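Local coordinates for protein DNA annealing helicase and endonuclease ZRANB3 (Homo sapiens, PDB 5MKW) that anneals DNA strands using ATP and also cuts DNA as an endonuclease, helping stalled replication forks to restart and limiting inappropriate recombination, at residues A48-K53 with T94-C99. Numbering follows the deposited sequence.
With ZN (zinc ion), chain C.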
ATOM      1  N   ALA A  48     -15.317   0.761   8.901  1.00 24.84           N
ATOM      2  CA  ALA A  48     -16.415   0.143   8.165  1.00 26.63           C
ATOM      3  C   ALA A  48     -15.963  -0.533   6.893  1.00 26.09           C
ATOM      4  O   ALA A  48     -16.790  -1.137   6.233  1.00 25.20           O
ATOM      5  CB  ALA A  48     -17.473   1.177   7.823  1.00 27.57           C
ATOM      6  N   THR A  49     -14.676  -0.463   6.548  1.00 23.28           N
ATOM      7  CA  THR A  49     -14.218  -1.034   5.284  1.00 22.66           C
ATOM      8  C   THR A  49     -12.831  -1.662   5.414  1.00 23.03           C
ATOM      9  O   THR A  49     -12.372  -1.899   6.519  1.00 22.82           O
ATOM     10  CB  THR A  49     -14.370   0.006   4.143  1.00 22.34           C
ATOM     11  OG1 THR A  49     -14.273  -0.659   2.907  1.00 21.86           O
ATOM     12  CG2 THR A  49     -13.378   1.109   4.218  1.00 23.37           C
ATOM     13  N   TRP A  50     -12.214  -2.003   4.293  1.00 24.62           N
ATOM     14  CA  TRP A  50     -10.952  -2.784   4.229  1.00 23.81           C
ATOM     15  C   TRP A  50      -9.815  -2.157   5.002  1.00 22.28           C
ATOM     16  O   TRP A  50      -8.919  -2.858   5.467  1.00 24.66           O
ATOM     17  CB  TRP A  50     -10.512  -2.966   2.757  1.00 23.53           C
ATOM     18  CG  TRP A  50     -10.258  -1.644   2.016  1.00 23.12           C
ATOM     19  CD1 TRP A  50     -11.126  -0.980   1.202  1.00 25.86           C
ATOM     20  CD2 TRP A  50      -9.039  -0.923   1.954  1.00 22.89           C
ATOM     21  NE1 TRP A  50     -10.522   0.139   0.659  1.00 23.52           N
ATOM     22  CE2 TRP A  50      -9.243   0.198   1.134  1.00 24.45           C
ATOM     23  CE3 TRP A  50      -7.769  -1.148   2.459  1.00 23.17           C
ATOM     24  CZ2 TRP A  50      -8.223   1.085   0.826  1.00 23.83           C
ATOM     25  CZ3 TRP A  50      -6.801  -0.193   2.264  1.00 22.43           C
ATOM     26  CH2 TRP A  50      -7.012   0.880   1.411  1.00 21.58           C
ATOM     27  N   THR A  51      -9.847  -0.841   5.169  1.00 21.33           N
ATOM     28  CA  THR A  51      -8.853  -0.136   6.026  1.00 23.69           C
ATOM     29  C   THR A  51      -8.864  -0.578   7.536  1.00 24.11           C
ATOM     30  O   THR A  51      -7.885  -0.387   8.277  1.00 19.75           O
ATOM     31  CB  THR A  51      -9.110   1.391   5.968  1.00 23.63           C
ATOM     32  OG1 THR A  51     -10.528   1.636   6.019  1.00 24.14           O
ATOM     33  CG2 THR A  51      -8.552   1.978   4.693  1.00 22.31           C
ATOM     34  N   SER A  52      -9.946  -1.213   7.962  1.00 24.24           N
ATOM     35  CA  SER A  52     -10.046  -1.667   9.353  1.00 25.20           C
ATOM     36  C   SER A  52      -8.930  -2.623   9.737  1.00 26.90           C
ATOM     37  O   SER A  52      -8.620  -2.792  10.930  1.00 24.88           O
ATOM     38  CB  SER A  52     -11.377  -2.366   9.593  1.00 25.15           C
ATOM     39  OG  SER A  52     -11.421  -3.612   8.907  1.00 24.67           O
ATOM     40  N   LYS A  53      -8.282  -3.197   8.733  1.00 25.08           N
ATOM     41  CA  LYS A  53      -7.193  -4.118   8.964  1.00 27.91           C
ATOM     42  C   LYS A  53      -5.816  -3.471   9.074  1.00 25.99           C
ATOM     43  O   LYS A  53      -4.855  -4.146   9.342  1.00 24.54           O
ATOM     44  CB  LYS A  53      -7.167  -5.163   7.866  1.00 32.89           C
ATOM     45  CG  LYS A  53      -8.324  -6.132   7.962  1.00 38.76           C
ATOM     46  CD  LYS A  53      -8.196  -7.193   6.871  1.00 48.48           C
ATOM     47  CE  LYS A  53      -9.135  -8.369   7.114  1.00 57.61           C
ATOM     48  NZ  LYS A  53      -8.589  -9.605   6.487  1.00 60.68           N
ATOM     49  N   THR A  94      -0.072  -1.111  -8.453  1.00 20.04           N
ATOM     50  CA  THR A  94      -0.736  -0.506  -7.339  1.00 18.89           C
ATOM     51  C   THR A  94      -1.229  -1.586  -6.409  1.00 17.57           C
ATOM     52  O   THR A  94      -1.887  -2.559  -6.828  1.00 17.98           O
ATOM     53  CB  THR A  94      -1.954   0.315  -7.857  1.00 19.15           C
ATOM     54  OG1 THR A  94      -1.505   1.304  -8.801  1.00 18.30           O
ATOM     55  CG2 THR A  94      -2.639   0.997  -6.713  1.00 18.93           C
ATOM     56  N   LEU A  95      -0.905  -1.405  -5.138  1.00 17.12           N
ATOM     57  CA  LEU A  95      -1.464  -2.212  -4.052  1.00 19.20           C
ATOM     58  C   LEU A  95      -2.121  -1.276  -3.049  1.00 18.39           C
ATOM     59  O   LEU A  95      -1.547  -0.228  -2.693  1.00 18.90           O
ATOM     60  CB  LEU A  95      -0.356  -2.998  -3.317  1.00 20.48           C
ATOM     61  CG  LEU A  95       0.472  -4.052  -4.053  1.00 22.88           C
ATOM     62  CD1 LEU A  95       1.431  -4.743  -3.091  1.00 25.39           C
ATOM     63  CD2 LEU A  95      -0.406  -5.086  -4.729  1.00 24.34           C
ATOM     64  N   CYS A  96      -3.276  -1.663  -2.512  1.00 18.35           N
ATOM     65  CA  CYS A  96      -3.779  -0.992  -1.348  1.00 18.84           C
ATOM     66  C   CYS A  96      -2.794  -1.251  -0.180  1.00 18.24           C
ATOM     67  O   CYS A  96      -1.929  -2.160  -0.218  1.00 17.55           O
ATOM     68  CB  CYS A  96      -5.198  -1.497  -0.987  1.00 19.25           C
ATOM     69  SG  CYS A  96      -5.252  -3.135  -0.266  1.00 19.63           S
ATOM     70  N   THR A  97      -2.913  -0.450   0.870  1.00 17.86           N
ATOM     71  CA  THR A  97      -1.951  -0.550   1.961  1.00 17.66           C
ATOM     72  C   THR A  97      -2.087  -1.821   2.794  1.00 17.38           C
ATOM     73  O   THR A  97      -1.128  -2.262   3.365  1.00 18.73           O
ATOM     74  CB  THR A  97      -1.957   0.712   2.824  1.00 18.37           C
ATOM     75  OG1 THR A  97      -3.311   1.160   3.018  1.00 17.86           O
ATOM     76  CG2 THR A  97      -1.130   1.802   2.095  1.00 19.19           C
ATOM     77  N   VAL A  98      -3.255  -2.444   2.800  1.00 19.45           N
ATOM     78  CA  VAL A  98      -3.452  -3.699   3.492  1.00 19.51           C
ATOM     79  C   VAL A  98      -2.731  -4.828   2.723  1.00 20.06           C
ATOM     80  O   VAL A  98      -1.962  -5.588   3.284  1.00 17.37           O
ATOM     81  CB  VAL A  98      -4.950  -4.010   3.682  1.00 20.57           C
ATOM     82  CG1 VAL A  98      -5.171  -5.462   4.097  1.00 22.37           C
ATOM     83  CG2 VAL A  98      -5.568  -3.067   4.719  1.00 21.28           C
ATOM     84  N   CYS A  99      -2.914  -4.876   1.424  1.00 19.98           N
ATOM     85  CA  CYS A  99      -2.126  -5.831   0.625  1.00 21.07           C
ATOM     86  C   CYS A  99      -0.611  -5.564   0.676  1.00 21.39           C
ATOM     87  O   CYS A  99       0.208  -6.478   0.644  1.00 20.03           O
ATOM     88  CB  CYS A  99      -2.592  -5.811  -0.823  1.00 21.92           C
ATOM     89  SG  CYS A  99      -4.268  -6.499  -1.060  1.00 23.16           S
TER
HETATM   90 ZN    ZN C 201      -5.509  -4.775  -1.939  1.00 21.72          ZN
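Trp50 lays the benzene part of its indole against Cys96, a zinc ligand in the HNH domain of this larger protein. The HNH family belongs to the His-Me finger endonucleases. Segment 94-99 holds the end of strand 92-96 and the first turn of helix 97-118. Segment 48-53 is a loop with a short 3-10 turn. Cys96 CB sits over one face of the Trp50 six-membered ring, 4.2 Å from its centroid, a CH-pi contact. Cys96 SG makes an oblique sulfur-aromatic contact with the same ring, 4.6 Å from the Trp50 six-membered-ring centroid. Val98 and Thr97 come to the ring edge instead. Val98 CG2 lies 3.7 Å from Trp50 CE3 and also touches the Trp50 carbonyl oxygen. Thr97 OG1 is near Trp50 CZ3, but its hydrogen bond goes to the carbonyl oxygen of His70. Lys53 adds its CB to Val98 CG2 at 4.1 Å, and its extended chain then leads away. No hydrogen bond joins the two segments.

Trp50 CG stands between its backbone N and carbonyl carbon (chi1 60°), which sets the six-membered ring beside Cys96 and Val98. Thr51 CG2 lies against a ring face near the rim, and Ala27 and Leu30 of helix 27-36 also touch the indole. With an alanine at this position, the ring would be gone, which is likely to open a gap beside Cys96 CB and leave Val98 CG2 without its aromatic neighbour. Behind the ring contact, Cys96 and Cys99 bind zinc together with Cys20 and Cys23, a four-cysteine site that ties the start of the long helix to an earlier loop. Cys96 is also the N-cap of that helix: Cys99 N donates to Cys96 SG over 3.4 Å, nearly straight at 171°, while the same sulfur binds zinc at 2.4 Å.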